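Local coordinates for protein PT26-6P (PDB 2WB7) that is of unknown function but is encoded by a mobile extrachromosomal element of an archaeon, Thermococcus, and is built from three domains with novel folds, at residues 298-303 / 361-366; 310-315 / 351-356; 228-233 / 252-257; 131-136 / 156-161. All blocks are in the same frame, centred on the assembly; numbering follows the deposited sequence.

Contact 1. Residues 298-303 / 361-366; sequences ANPKIS and AYVERD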
loop_
_atom_site.group_PDB
_atom_site.type_symbol
_atom_site.label_atom_id
_atom_site.label_comp_id
_atom_site.label_asym_id
_atom_site.label_seq_id
_atom_site.Cartn_x
_atom_site.Cartn_y
_atom_site.Cartn_z
ATOM N N ALA A 298 22.177 4.074 -6.544
ATOM C CA ALA A 298 21.749 5.441 -6.829
ATOM C C ALA A 298 21.279 6.094 -5.531
ATOM O O ALA A 298 20.975 5.400 -4.537
ATOM C CB ALA A 298 20.633 5.458 -7.879
ATOM N N ASN A 299 21.191 7.423 -5.547
ATOM C CA ASN A 299 20.715 8.148 -4.383
ATOM C C ASN A 299 19.981 9.452 -4.684
ATOM O O ASN A 299 20.382 10.510 -4.210
ATOM C CB ASN A 299 21.877 8.429 -3.449
ATOM C CG ASN A 299 21.415 9.000 -2.133
ATOM O OD1 ASN A 299 20.382 8.586 -1.596
ATOM N ND2 ASN A 299 22.163 9.972 -1.608
ATOM N N PRO A 300 18.883 9.369 -5.443
ATOM C CA PRO A 300 18.172 10.559 -5.883
ATOM C C PRO A 300 17.488 11.240 -4.705
ATOM O O PRO A 300 17.105 10.565 -3.753
ATOM C CB PRO A 300 17.109 9.999 -6.832
ATOM C CG PRO A 300 17.273 8.503 -6.805
ATOM C CD PRO A 300 18.081 8.154 -5.638
ATOM N N LYS A 301 17.342 12.561 -4.762
ATOM C CA LYS A 301 16.504 13.269 -3.801
ATOM C C LYS A 301 15.063 12.994 -4.202
ATOM O O LYS A 301 14.779 12.723 -5.362
ATOM C CB LYS A 301 16.753 14.779 -3.865
ATOM C CG LYS A 301 16.373 15.345 -5.237
ATOM C CD LYS A 301 16.068 16.865 -5.271
ATOM C CE LYS A 301 14.981 17.182 -6.347
ATOM N NZ LYS A 301 15.152 18.527 -6.995
ATOM N N ILE A 302 14.150 13.068 -3.246
ATOM C CA ILE A 302 12.717 12.944 -3.532
ATOM C C ILE A 302 11.972 14.114 -2.869
ATOM O O ILE A 302 12.266 14.427 -1.724
ATOM C CB ILE A 302 12.192 11.629 -2.950
ATOM C CG1 ILE A 302 13.057 10.460 -3.432
ATOM C CG2 ILE A 302 10.728 11.427 -3.291
ATOM C CD1 ILE A 302 12.653 9.136 -2.816
ATOM N N SER A 303 11.013 14.746 -3.550
ATOM C CA SER A 303 10.315 15.883 -2.930
ATOM C C SER A 303 8.878 16.185 -3.349
ATOM O O SER A 303 8.580 16.176 -4.537
ATOM C CB SER A 303 11.141 17.134 -3.155
ATOM O OG SER A 303 11.823 17.007 -4.372
ATOM N N ALA A 361 5.257 13.115 -5.815
ATOM C CA ALA A 361 6.614 13.648 -5.654
ATOM C C ALA A 361 7.490 13.419 -6.888
ATOM O O ALA A 361 7.062 12.803 -7.862
ATOM C CB ALA A 361 7.273 13.095 -4.394
ATOM N N TYR A 362 8.709 13.943 -6.837
ATOM C CA TYR A 362 9.671 13.770 -7.905
ATOM C C TYR A 362 10.908 13.079 -7.386
ATOM O O TYR A 362 11.447 13.436 -6.338
ATOM C CB TYR A 362 10.081 15.119 -8.478
ATOM C CG TYR A 362 8.965 15.835 -9.196
ATOM C CD1 TYR A 362 8.705 15.579 -10.529
ATOM C CD2 TYR A 362 8.170 16.772 -8.538
ATOM C CE1 TYR A 362 7.679 16.230 -11.196
ATOM C CE2 TYR A 362 7.143 17.422 -9.200
ATOM C CZ TYR A 362 6.908 17.146 -10.528
ATOM O OH TYR A 362 5.892 17.784 -11.188
ATOM N N VAL A 363 11.341 12.067 -8.114
ATOM C CA VAL A 363 12.648 11.496 -7.900
ATOM C C VAL A 363 13.571 12.241 -8.841
ATOM O O VAL A 363 13.364 12.212 -10.060
ATOM C CB VAL A 363 12.644 10.026 -8.284
ATOM C CG1 VAL A 363 14.045 9.456 -8.196
ATOM C CG2 VAL A 363 11.657 9.261 -7.402
ATOM N N GLU A 364 14.561 12.939 -8.291
ATOM C CA GLU A 364 15.509 13.663 -9.135
ATOM C C GLU A 364 16.762 12.850 -9.409
ATOM O O GLU A 364 17.606 12.653 -8.528
ATOM C CB GLU A 364 15.909 15.013 -8.552
ATOM C CG GLU A 364 16.392 15.921 -9.666
ATOM C CD GLU A 364 17.625 16.755 -9.324
ATOM O OE1 GLU A 364 17.867 17.075 -8.133
ATOM O OE2 GLU A 364 18.345 17.109 -10.287
ATOM N N ARG A 365 16.864 12.382 -10.647
ATOM C CA ARG A 365 17.973 11.570 -11.104
ATOM C C ARG A 365 19.248 12.403 -11.208
ATOM O O ARG A 365 19.200 13.606 -11.477
ATOM C CB ARG A 365 17.620 10.999 -12.467
ATOM C CG ARG A 365 18.257 9.698 -12.780
ATOM C CD ARG A 365 17.479 9.030 -13.890
ATOM N NE ARG A 365 17.340 9.921 -15.034
ATOM C CZ ARG A 365 16.886 9.543 -16.225
ATOM N NH1 ARG A 365 16.505 8.293 -16.432
ATOM N NH2 ARG A 365 16.807 10.417 -17.212
ATOM N N ASP A 366 20.392 11.762 -10.993
ATOM C CA ASP A 366 21.673 12.477 -10.978
ATOM C C ASP A 366 21.887 13.334 -12.226
ATOM O O ASP A 366 22.600 14.317 -12.167
ATOM C CB ASP A 366 22.841 11.507 -10.806
ATOM C CG ASP A 366 22.846 10.413 -11.863
ATOM O OD1 ASP A 366 21.863 10.335 -12.649
ATOM O OD2 ASP A 366 23.829 9.634 -11.910
#
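The carbonyl oxygen of Lys301 receives the backbone N-H of Glu364, with 2.9 Å from Lys301 O to Glu364 N and an angle of 171° at the hydrogen; the CA-H of Val363 approaches the same oxygen from farther off. Further along the pair of segments, Ser303 and Tyr362 exchange two backbone bonds, Ser303 N to Tyr362 O at 3.1 Å and Tyr362 N to Ser303 O at 3.2 Å. The case illustrates the alternation of antiparallel sheets: Ser303 and Tyr362 are a hydrogen-bonded pair, Ile302 and Val363 a non-hydrogen-bonded one, and strands 301-314 and 350-364 are neighbours in the large sheet of the second immunoglobulin-like domain. The face bearing Ile302 and Val363 is apolar. There Val363 holds CG1 anti to its amide nitrogen (chi1 174°), which lays this methyl beside the proline ring, 3.4 Å from Pro300 CB. Ile302 CG2 rests 4.0 Å from Ala361 CB, and Phe295 touches Pro300, Ile302 and Val363 together. The other face carries the charges. Lys301 sets CG between its backbone N and carbonyl carbon (chi1 63°), and the chain passes obliquely beside Glu364, bringing Lys301 NZ 3.3 Å from Glu364 OE1, a weak bond within a salt bridge. The second carboxylate oxygen, Glu364 OE2, pairs with Lys370 of the adjoining strand. With an alanine in place of Glu364, Lys301 and Lys370 would probably both lose their shared counter-charge, and the lysine chain would be likely to swing away. The hydroxyls of Tyr362 and Tyr360 are hydrogen-bonded, and their rings meet edge-to-face.

Contact 2. Residues 310-315 / 351-356; sequences TLRVIE and LDYHAL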
loop_
_atom_site.group_PDB
_atom_site.type_symbol
_atom_site.label_atom_id
_atom_site.label_comp_id
_atom_site.label_asym_id
_atom_site.label_seq_id
_atom_site.Cartn_x
_atom_site.Cartn_y
_atom_site.Cartn_z
ATOM N N THR A 310 -11.316 12.815 3.544
ATOM C CA THR A 310 -12.372 11.831 3.717
ATOM C C THR A 310 -13.303 12.121 2.566
ATOM O O THR A 310 -13.421 13.284 2.132
ATOM C CB THR A 310 -13.150 11.977 5.043
ATOM O OG1 THR A 310 -13.648 13.313 5.189
ATOM C CG2 THR A 310 -12.274 11.645 6.205
ATOM N N LEU A 311 -13.939 11.077 2.055
ATOM C CA LEU A 311 -14.869 11.228 0.969
ATOM C C LEU A 311 -16.241 10.734 1.420
ATOM O O LEU A 311 -16.401 9.568 1.835
ATOM C CB LEU A 311 -14.386 10.440 -0.236
ATOM C CG LEU A 311 -13.034 10.866 -0.813
ATOM C CD1 LEU A 311 -12.612 9.952 -1.951
ATOM C CD2 LEU A 311 -13.098 12.293 -1.298
ATOM N N ARG A 312 -17.234 11.617 1.363
ATOM C CA ARG A 312 -18.591 11.189 1.673
ATOM C C ARG A 312 -19.069 10.371 0.505
ATOM O O ARG A 312 -18.921 10.780 -0.642
ATOM C CB ARG A 312 -19.524 12.374 1.884
ATOM C CG ARG A 312 -20.964 11.975 2.134
ATOM C CD ARG A 312 -21.778 13.148 2.695
ATOM N NE ARG A 312 -21.391 14.398 2.052
ATOM C CZ ARG A 312 -20.592 15.308 2.607
ATOM N NH1 ARG A 312 -20.103 15.122 3.823
ATOM N NH2 ARG A 312 -20.282 16.414 1.944
ATOM N N VAL A 313 -19.594 9.192 0.791
ATOM C CA VAL A 313 -20.231 8.395 -0.235
ATOM C C VAL A 313 -21.727 8.610 -0.127
ATOM O O VAL A 313 -22.338 8.368 0.925
ATOM C CB VAL A 313 -19.919 6.897 -0.084
ATOM C CG1 VAL A 313 -20.721 6.100 -1.066
ATOM C CG2 VAL A 313 -18.456 6.646 -0.298
ATOM N N ILE A 314 -22.318 9.073 -1.218
ATOM C CA ILE A 314 -23.758 9.252 -1.275
ATOM C C ILE A 314 -24.441 7.945 -1.667
ATOM O O ILE A 314 -23.888 7.170 -2.441
ATOM C CB ILE A 314 -24.106 10.292 -2.308
ATOM C CG1 ILE A 314 -23.493 11.631 -1.901
ATOM C CG2 ILE A 314 -25.612 10.389 -2.450
ATOM C CD1 ILE A 314 -24.075 12.176 -0.619
ATOM N N GLU A 315 -25.633 7.686 -1.134
ATOM C CA GLU A 315 -26.401 6.522 -1.586
ATOM C C GLU A 315 -26.490 6.490 -3.107
ATOM O O GLU A 315 -26.823 7.493 -3.738
ATOM C CB GLU A 315 -27.793 6.535 -0.988
ATOM C CG GLU A 315 -27.777 6.170 0.461
ATOM C CD GLU A 315 -29.055 6.548 1.188
ATOM O OE1 GLU A 315 -30.008 7.051 0.533
ATOM O OE2 GLU A 315 -29.091 6.339 2.426
ATOM N N LEU A 351 -24.368 7.751 2.785
ATOM C CA LEU A 351 -24.214 6.317 3.048
ATOM C C LEU A 351 -23.094 6.034 4.050
ATOM O O LEU A 351 -23.298 5.359 5.058
ATOM C CB LEU A 351 -23.913 5.564 1.753
ATOM C CG LEU A 351 -23.753 4.045 1.932
ATOM C CD1 LEU A 351 -25.095 3.403 2.230
ATOM C CD2 LEU A 351 -23.121 3.385 0.732
ATOM N N ASP A 352 -21.898 6.534 3.746
ATOM C CA ASP A 352 -20.751 6.374 4.616
ATOM C C ASP A 352 -19.632 7.268 4.114
ATOM O O ASP A 352 -19.841 8.062 3.203
ATOM C CB ASP A 352 -20.296 4.917 4.636
ATOM C CG ASP A 352 -19.780 4.426 3.271
ATOM O OD1 ASP A 352 -20.117 3.288 2.880
ATOM O OD2 ASP A 352 -19.022 5.155 2.593
ATOM N N TYR A 353 -18.451 7.136 4.708
ATOM C CA TYR A 353 -17.284 7.883 4.280
ATOM C C TYR A 353 -16.084 6.950 4.070
ATOM O O TYR A 353 -15.973 5.909 4.718
ATOM C CB TYR A 353 -16.897 8.909 5.340
ATOM C CG TYR A 353 -17.804 10.102 5.474
ATOM C CD1 TYR A 353 -19.067 9.989 6.039
ATOM C CD2 TYR A 353 -17.373 11.355 5.084
ATOM C CE1 TYR A 353 -19.883 11.099 6.181
ATOM C CE2 TYR A 353 -18.174 12.459 5.219
ATOM C CZ TYR A 353 -19.428 12.325 5.762
ATOM O OH TYR A 353 -20.207 13.439 5.888
ATOM N N HIS A 354 -15.187 7.350 3.171
ATOM C CA HIS A 354 -13.917 6.674 2.959
ATOM C C HIS A 354 -12.792 7.656 3.272
ATOM O O HIS A 354 -12.953 8.878 3.130
ATOM C CB HIS A 354 -13.788 6.231 1.503
ATOM C CG HIS A 354 -14.613 5.032 1.149
ATOM N ND1 HIS A 354 -14.080 3.917 0.531
ATOM C CD2 HIS A 354 -15.932 4.777 1.319
ATOM C CE1 HIS A 354 -15.034 3.021 0.343
ATOM N NE2 HIS A 354 -16.169 3.520 0.805
ATOM N N ALA A 355 -11.651 7.134 3.710
ATOM C CA ALA A 355 -10.490 7.975 3.949
ATOM C C ALA A 355 -9.498 7.636 2.860
ATOM O O ALA A 355 -9.373 6.467 2.486
ATOM C CB ALA A 355 -9.898 7.703 5.327
ATOM N N LEU A 356 -8.815 8.651 2.330
ATOM C CA LEU A 356 -7.811 8.436 1.297
ATOM C C LEU A 356 -6.649 9.401 1.458
ATOM O O LEU A 356 -6.822 10.539 1.893
ATOM C CB LEU A 356 -8.425 8.614 -0.083
ATOM C CG LEU A 356 -7.553 8.343 -1.304
ATOM C CD1 LEU A 356 -7.426 6.867 -1.560
ATOM C CD2 LEU A 356 -8.162 9.009 -2.516
#
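A classic beta bulge, in which Leu351 and Asp352 both face Val313, interrupts the antiparallel pairing of strands 301-314 and 350-364 in the second immunoglobulin-like domain. Val313 O serves both residues of the bulge, taking Leu351 N at 2.8 Å and Asp352 N through a weak bond of 3.4 Å, while Val313 N donates its N-H to Asp352 O at 2.7 Å. Beyond it regular register returns, with Leu311 and His354 bonded to each other in both directions. On one face of the sheet Arg312 and Tyr353 run side by side: Arg312 CA sits over the phenol ring, 4.0 Å from its centroid. A bend at chi3 (39°) curls the arginine back, bringing Arg312 NH1 to 2.7 Å from Tyr353 OH. The hydroxyl lies in the guanidinium plane, which stands 83° from the ring, and it also bonds Thr345 O. A leucine in place of Tyr353 would probably leave both NH1 and Thr345 O without this partner and uncover the arginine backbone. On the opposite face Val313 CG2 packs 3.5 Å from His354 CD2, and Asp352 OD2 lies at the imidazole edge. His354 reaches Asp502 and Glu378 with its two nitrogens, acidic surroundings, with Asp352 OD1 also close to Asp502 OD2, that would probably favour a protonated ring. Strand 319-331 flanks the pair through backbone bonds to Thr310 and Arg312, and helix 503-523 covers Asp352 and His354 with Gln505.

Contact 3. Residues 228-233 / 252-257; sequences ATIDGG and WVLYQN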
loop_
_atom_site.group_PDB
_atom_site.type_symbol
_atom_site.label_atom_id
_atom_site.label_comp_id
_atom_site.label_asym_id
_atom_site.label_seq_id
_atom_site.Cartn_x
_atom_site.Cartn_y
_atom_site.Cartn_z
ATOM N N ALA A 228 1.625 -5.882 1.070
ATOM C CA ALA A 228 1.706 -4.711 1.932
ATOM C C ALA A 228 0.801 -4.773 3.159
ATOM O O ALA A 228 -0.044 -3.916 3.362
ATOM C CB ALA A 228 1.417 -3.464 1.134
ATOM N N THR A 229 0.999 -5.782 3.989
ATOM C CA THR A 229 0.232 -5.935 5.205
ATOM C C THR A 229 1.109 -5.646 6.401
ATOM O O THR A 229 2.243 -6.091 6.440
ATOM C CB THR A 229 -0.223 -7.381 5.337
ATOM O OG1 THR A 229 -1.265 -7.627 4.391
ATOM C CG2 THR A 229 -0.729 -7.660 6.739
ATOM N N ILE A 230 0.596 -4.903 7.375
ATOM C CA ILE A 230 1.275 -4.809 8.667
ATOM C C ILE A 230 0.636 -5.776 9.668
ATOM O O ILE A 230 -0.573 -5.980 9.664
ATOM C CB ILE A 230 1.281 -3.383 9.231
ATOM C CG1 ILE A 230 -0.136 -2.844 9.344
ATOM C CG2 ILE A 230 2.107 -2.466 8.352
ATOM C CD1 ILE A 230 -0.203 -1.490 10.052
ATOM N N ASP A 231 1.459 -6.386 10.509
ATOM C CA ASP A 231 0.966 -7.350 11.487
ATOM C C ASP A 231 0.102 -6.640 12.513
ATOM O O ASP A 231 0.558 -5.707 13.183
ATOM C CB ASP A 231 2.127 -8.039 12.215
ATOM C CG ASP A 231 2.995 -8.884 11.289
ATOM O OD1 ASP A 231 2.442 -9.540 10.371
ATOM O OD2 ASP A 231 4.235 -8.886 11.487
ATOM N N GLY A 232 -1.141 -7.083 12.652
ATOM C CA GLY A 232 -2.023 -6.500 13.659
ATOM C C GLY A 232 -2.735 -5.223 13.245
ATOM O O GLY A 232 -3.553 -4.698 14.012
ATOM N N GLY A 233 -2.436 -4.710 12.048
ATOM C CA GLY A 233 -3.180 -3.568 11.517
ATOM C C GLY A 233 -4.663 -3.886 11.489
ATOM O O GLY A 233 -5.038 -5.035 11.295
ATOM N N TRP A 252 -5.292 5.199 19.644
ATOM C CA TRP A 252 -5.110 4.939 18.224
ATOM C C TRP A 252 -4.968 3.459 17.963
ATOM O O TRP A 252 -4.686 2.684 18.867
ATOM C CB TRP A 252 -3.841 5.623 17.724
ATOM C CG TRP A 252 -3.734 7.063 18.080
ATOM C CD1 TRP A 252 -3.283 7.583 19.254
ATOM C CD2 TRP A 252 -4.059 8.178 17.246
ATOM N NE1 TRP A 252 -3.311 8.952 19.205
ATOM C CE2 TRP A 252 -3.791 9.345 17.986
ATOM C CE3 TRP A 252 -4.559 8.304 15.949
ATOM C CZ2 TRP A 252 -4.008 10.620 17.476
ATOM C CZ3 TRP A 252 -4.773 9.573 15.446
ATOM C CH2 TRP A 252 -4.493 10.710 16.206
ATOM N N VAL A 253 -5.152 3.080 16.708
ATOM C CA VAL A 253 -4.758 1.775 16.221
ATOM C C VAL A 253 -4.177 1.998 14.833
ATOM O O VAL A 253 -4.560 2.949 14.144
ATOM C CB VAL A 253 -5.955 0.859 16.079
ATOM C CG1 VAL A 253 -6.419 0.342 17.436
ATOM C CG2 VAL A 253 -7.061 1.583 15.352
ATOM N N LEU A 254 -3.248 1.147 14.419
ATOM C CA LEU A 254 -2.766 1.213 13.055
ATOM C C LEU A 254 -3.819 0.580 12.176
ATOM O O LEU A 254 -4.479 -0.377 12.575
ATOM C CB LEU A 254 -1.474 0.437 12.917
ATOM C CG LEU A 254 -0.258 1.037 13.633
ATOM C CD1 LEU A 254 1.001 0.294 13.148
ATOM C CD2 LEU A 254 -0.152 2.554 13.394
ATOM N N TYR A 255 -4.006 1.111 10.981
ATOM C CA TYR A 255 -4.964 0.482 10.077
ATOM C C TYR A 255 -4.222 -0.215 8.948
ATOM O O TYR A 255 -3.143 0.219 8.545
ATOM C CB TYR A 255 -5.972 1.515 9.532
ATOM C CG TYR A 255 -7.249 1.607 10.345
ATOM C CD1 TYR A 255 -7.350 2.451 11.447
ATOM C CD2 TYR A 255 -8.355 0.838 10.011
ATOM C CE1 TYR A 255 -8.513 2.518 12.183
ATOM C CE2 TYR A 255 -9.514 0.898 10.734
ATOM C CZ TYR A 255 -9.593 1.733 11.809
ATOM O OH TYR A 255 -10.766 1.775 12.518
ATOM N N GLN A 256 -4.775 -1.308 8.447
ATOM C CA GLN A 256 -4.294 -1.803 7.174
ATOM C C GLN A 256 -4.638 -0.703 6.158
ATOM O O GLN A 256 -5.658 -0.007 6.301
ATOM C CB GLN A 256 -4.962 -3.128 6.794
ATOM C CG GLN A 256 -4.735 -4.292 7.751
ATOM C CD GLN A 256 -3.287 -4.718 7.833
ATOM O OE1 GLN A 256 -2.515 -4.564 6.881
ATOM N NE2 GLN A 256 -2.904 -5.266 8.979
ATOM N N ASN A 257 -3.784 -0.524 5.150
ATOM C CA ASN A 257 -4.072 0.390 4.050
ATOM C C ASN A 257 -4.116 -0.392 2.749
ATOM O O ASN A 257 -3.380 -1.349 2.579
ATOM C CB ASN A 257 -2.978 1.454 3.911
ATOM C CG ASN A 257 -3.104 2.575 4.910
ATOM O OD1 ASN A 257 -2.429 2.581 5.931
ATOM N ND2 ASN A 257 -3.951 3.538 4.618
HETATM O O HOH W 1 -1.317 -2.316 5.483
#
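The amide of Gln256 lies between Ile230 CG1 on one side of its plane and Thr229 CG2 on the other, and makes three hydrogen bonds to the loop backbone at its edge. Gln256 NE2 gives one N-H to Ile230 O, in that carbonyl's plane, at a modelled 2.5 Å whose shortness is doubtful, and the other to Gly233 O at 3.2 Å, sitting above this carbonyl's plane and off its lone pairs. At the same end Gln256 OE1 takes Ile230 N at 3.2 Å, on a lone pair, and the amide holds both the N-H and C=O of Ile230. A bend at chi2 (-64°) turns the amide into this position. Its target is a type II beta turn from Ile230 to Gly233, closed by Gly233 N to Ile230 O, so that one carbonyl accepts from turn and glutamine alike. Gly233 meets NE2 with its CA, where a side chain would run into the amide. A water accepts from Asn257 N and lies 2.9 Å from both Ala228 O and Gln256 OE1. Next to these bonds Ile230 CD1 touches Leu254 CB at 3.7 Å. Ala27 of helix 21-34 packs on both residues, and Leu254 rests on Ala271 of strand 266-272.

Contact 4. Residues 131-136 / 156-161; sequences PDPLVY and WNTSTT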
loop_
_atom_site.group_PDB
_atom_site.type_symbol
_atom_site.label_atom_id
_atom_site.label_comp_id
_atom_site.label_asym_id
_atom_site.label_seq_id
_atom_site.Cartn_x
_atom_site.Cartn_y
_atom_site.Cartn_z
ATOM N N PRO A 131 5.533 2.952 -18.076
ATOM C CA PRO A 131 4.431 3.862 -18.401
ATOM C C PRO A 131 3.439 4.010 -17.228
ATOM O O PRO A 131 3.136 3.029 -16.533
ATOM C CB PRO A 131 3.754 3.177 -19.602
ATOM C CG PRO A 131 4.816 2.349 -20.215
ATOM C CD PRO A 131 5.633 1.850 -19.050
ATOM N N ASP A 132 2.944 5.229 -17.025
ATOM C CA ASP A 132 2.111 5.545 -15.875
ATOM C C ASP A 132 0.911 6.402 -16.273
ATOM O O ASP A 132 1.007 7.627 -16.310
ATOM C CB ASP A 132 2.957 6.294 -14.847
ATOM C CG ASP A 132 2.307 6.367 -13.482
ATOM O OD1 ASP A 132 1.088 6.130 -13.366
ATOM O OD2 ASP A 132 3.029 6.660 -12.519
ATOM N N PRO A 133 -0.233 5.757 -16.531
ATOM C CA PRO A 133 -1.464 6.391 -16.982
ATOM C C PRO A 133 -2.120 7.322 -15.954
ATOM O O PRO A 133 -2.668 8.363 -16.339
ATOM C CB PRO A 133 -2.390 5.207 -17.260
ATOM C CG PRO A 133 -1.559 3.982 -17.152
ATOM C CD PRO A 133 -0.405 4.320 -16.288
ATOM N N LEU A 134 -2.053 6.971 -14.669
ATOM C CA LEU A 134 -2.736 7.733 -13.620
ATOM C C LEU A 134 -1.998 8.979 -13.071
ATOM O O LEU A 134 -2.624 9.865 -12.472
ATOM C CB LEU A 134 -3.103 6.795 -12.467
ATOM C CG LEU A 134 -4.179 5.785 -12.833
ATOM C CD1 LEU A 134 -4.738 5.093 -11.595
ATOM C CD2 LEU A 134 -5.286 6.496 -13.608
ATOM N N VAL A 135 -0.684 9.049 -13.276
ATOM C CA VAL A 135 0.146 10.023 -12.553
ATOM C C VAL A 135 -0.375 11.465 -12.565
ATOM O O VAL A 135 -0.331 12.144 -11.537
ATOM C CB VAL A 135 1.639 9.992 -13.023
ATOM C CG1 VAL A 135 1.738 10.325 -14.486
ATOM C CG2 VAL A 135 2.485 10.966 -12.219
ATOM N N TYR A 136 -0.858 11.943 -13.709
ATOM C CA TYR A 136 -1.282 13.345 -13.797
ATOM C C TYR A 136 -2.673 13.572 -13.230
ATOM O O TYR A 136 -2.975 14.641 -12.697
ATOM C CB TYR A 136 -1.222 13.855 -15.232
ATOM C CG TYR A 136 0.162 13.808 -15.822
ATOM C CD1 TYR A 136 1.264 14.274 -15.105
ATOM C CD2 TYR A 136 0.374 13.306 -17.099
ATOM C CE1 TYR A 136 2.548 14.232 -15.645
ATOM C CE2 TYR A 136 1.648 13.263 -17.650
ATOM C CZ TYR A 136 2.731 13.725 -16.916
ATOM O OH TYR A 136 4.005 13.673 -17.454
ATOM N N TRP A 156 -7.777 1.907 -8.270
ATOM C CA TRP A 156 -7.608 0.518 -7.851
ATOM C C TRP A 156 -7.721 -0.470 -8.995
ATOM O O TRP A 156 -7.471 -1.657 -8.797
ATOM C CB TRP A 156 -8.616 0.161 -6.754
ATOM C CG TRP A 156 -8.694 1.225 -5.736
ATOM C CD1 TRP A 156 -9.751 2.051 -5.478
ATOM C CD2 TRP A 156 -7.643 1.631 -4.858
ATOM N NE1 TRP A 156 -9.421 2.941 -4.483
ATOM C CE2 TRP A 156 -8.132 2.701 -4.085
ATOM C CE3 TRP A 156 -6.332 1.192 -4.649
ATOM C CZ2 TRP A 156 -7.362 3.332 -3.122
ATOM C CZ3 TRP A 156 -5.568 1.825 -3.698
ATOM C CH2 TRP A 156 -6.084 2.885 -2.947
ATOM N N ASN A 157 -8.095 0.001 -10.181
ATOM C CA ASN A 157 -8.333 -0.922 -11.291
ATOM C C ASN A 157 -7.340 -0.810 -12.455
ATOM O O ASN A 157 -7.304 -1.664 -13.330
ATOM C CB ASN A 157 -9.772 -0.822 -11.778
ATOM C CG ASN A 157 -10.772 -1.149 -10.676
ATOM O OD1 ASN A 157 -11.733 -0.399 -10.443
ATOM N ND2 ASN A 157 -10.530 -2.253 -9.958
ATOM N N THR A 158 -6.532 0.239 -12.454
ATOM C CA THR A 158 -5.555 0.406 -13.501
ATOM C C THR A 158 -4.400 -0.554 -13.282
ATOM O O THR A 158 -3.945 -0.752 -12.160
ATOM C CB THR A 158 -5.030 1.819 -13.535
ATOM O OG1 THR A 158 -6.124 2.721 -13.730
ATOM C CG2 THR A 158 -4.059 1.962 -14.663
ATOM N N SER A 159 -3.926 -1.157 -14.365
ATOM C CA SER A 159 -2.840 -2.123 -14.283
ATOM C C SER A 159 -1.532 -1.522 -14.733
ATOM O O SER A 159 -1.500 -0.506 -15.427
ATOM C CB SER A 159 -3.127 -3.337 -15.157
ATOM O OG SER A 159 -4.248 -4.034 -14.668
ATOM N N THR A 160 -0.452 -2.186 -14.345
ATOM C CA THR A 160 0.884 -1.812 -14.775
ATOM C C THR A 160 1.089 -2.167 -16.252
ATOM O O THR A 160 0.635 -3.210 -16.717
ATOM C CB THR A 160 1.952 -2.475 -13.887
ATOM O OG1 THR A 160 1.701 -3.885 -13.791
ATOM C CG2 THR A 160 1.915 -1.870 -12.493
ATOM N N THR A 161 1.756 -1.271 -16.976
ATOM C CA THR A 161 1.988 -1.420 -18.411
ATOM C C THR A 161 3.197 -2.304 -18.715
ATOM O O THR A 161 4.147 -2.355 -17.929
ATOM C CB THR A 161 2.254 -0.058 -19.060
ATOM O OG1 THR A 161 1.229 0.887 -18.682
ATOM C CG2 THR A 161 2.322 -0.208 -20.579
#
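Pro131-Leu134 and Thr158-Thr161 run nearly antiparallel, their end-to-end directions 167° apart, and diverge as they go: Pro131 CA is 5.8 Å from Thr161 CA, Leu134 CA 7.9 Å from Thr158 CA. They form the two legs of a helical connection in the first immunoglobulin-like domain, in which the chain leaves strand 120-129 of one sheet, passes through helices 135-144 and 149-157, and enters strand 163-178 of another. Thr158 is the first residue past the second helix to leave helical backbone angles. At this spacing the legs meet through side chains, a worked case of prolines and threonines joining two non-repetitive segments by van der Waals contact. Thr161 lies obliquely over the ring of Pro131, its methyl CG2 3.6 Å from Pro131 CG and its oxygen OG1 3.5 Å from Pro131 CB. Toward the helices Pro133 CG comes 4.1 Å from Thr158 CG2, the two side chains passing alongside and pointing opposite ways. Phe64 touches both of these residues, while Leu134 leans on Trp374 of strand 370-379. Leu134 and Thr158 come tip to tip. With OG1 set beside its own amide nitrogen (chi1 -58°), Thr158 bonds Lys154 O one helical turn back, and this same OG1 lies 3.5 Å from Leu134 CD1.

From the N terminus, contact 4 comes first and closes the helical connection of the first immunoglobulin-like domain. Contact 3 follows in series, closing a loop without helix or strand just as the chain enters strand 253-261 of the second such domain. Contact 1 then encloses contact 2: both join strands 301-314 and 350-364, contact 2 nested inside the larger loop, their centres 34 Å apart along the same strand pair. None of the loops cross. Contacts 1, 2 and 3 reach a single antiparallel sheet, and contact 4 packs against it from the other domain, touching contact 2 where Trp156 CZ2 lies 3.9 Å from Leu356 CD1.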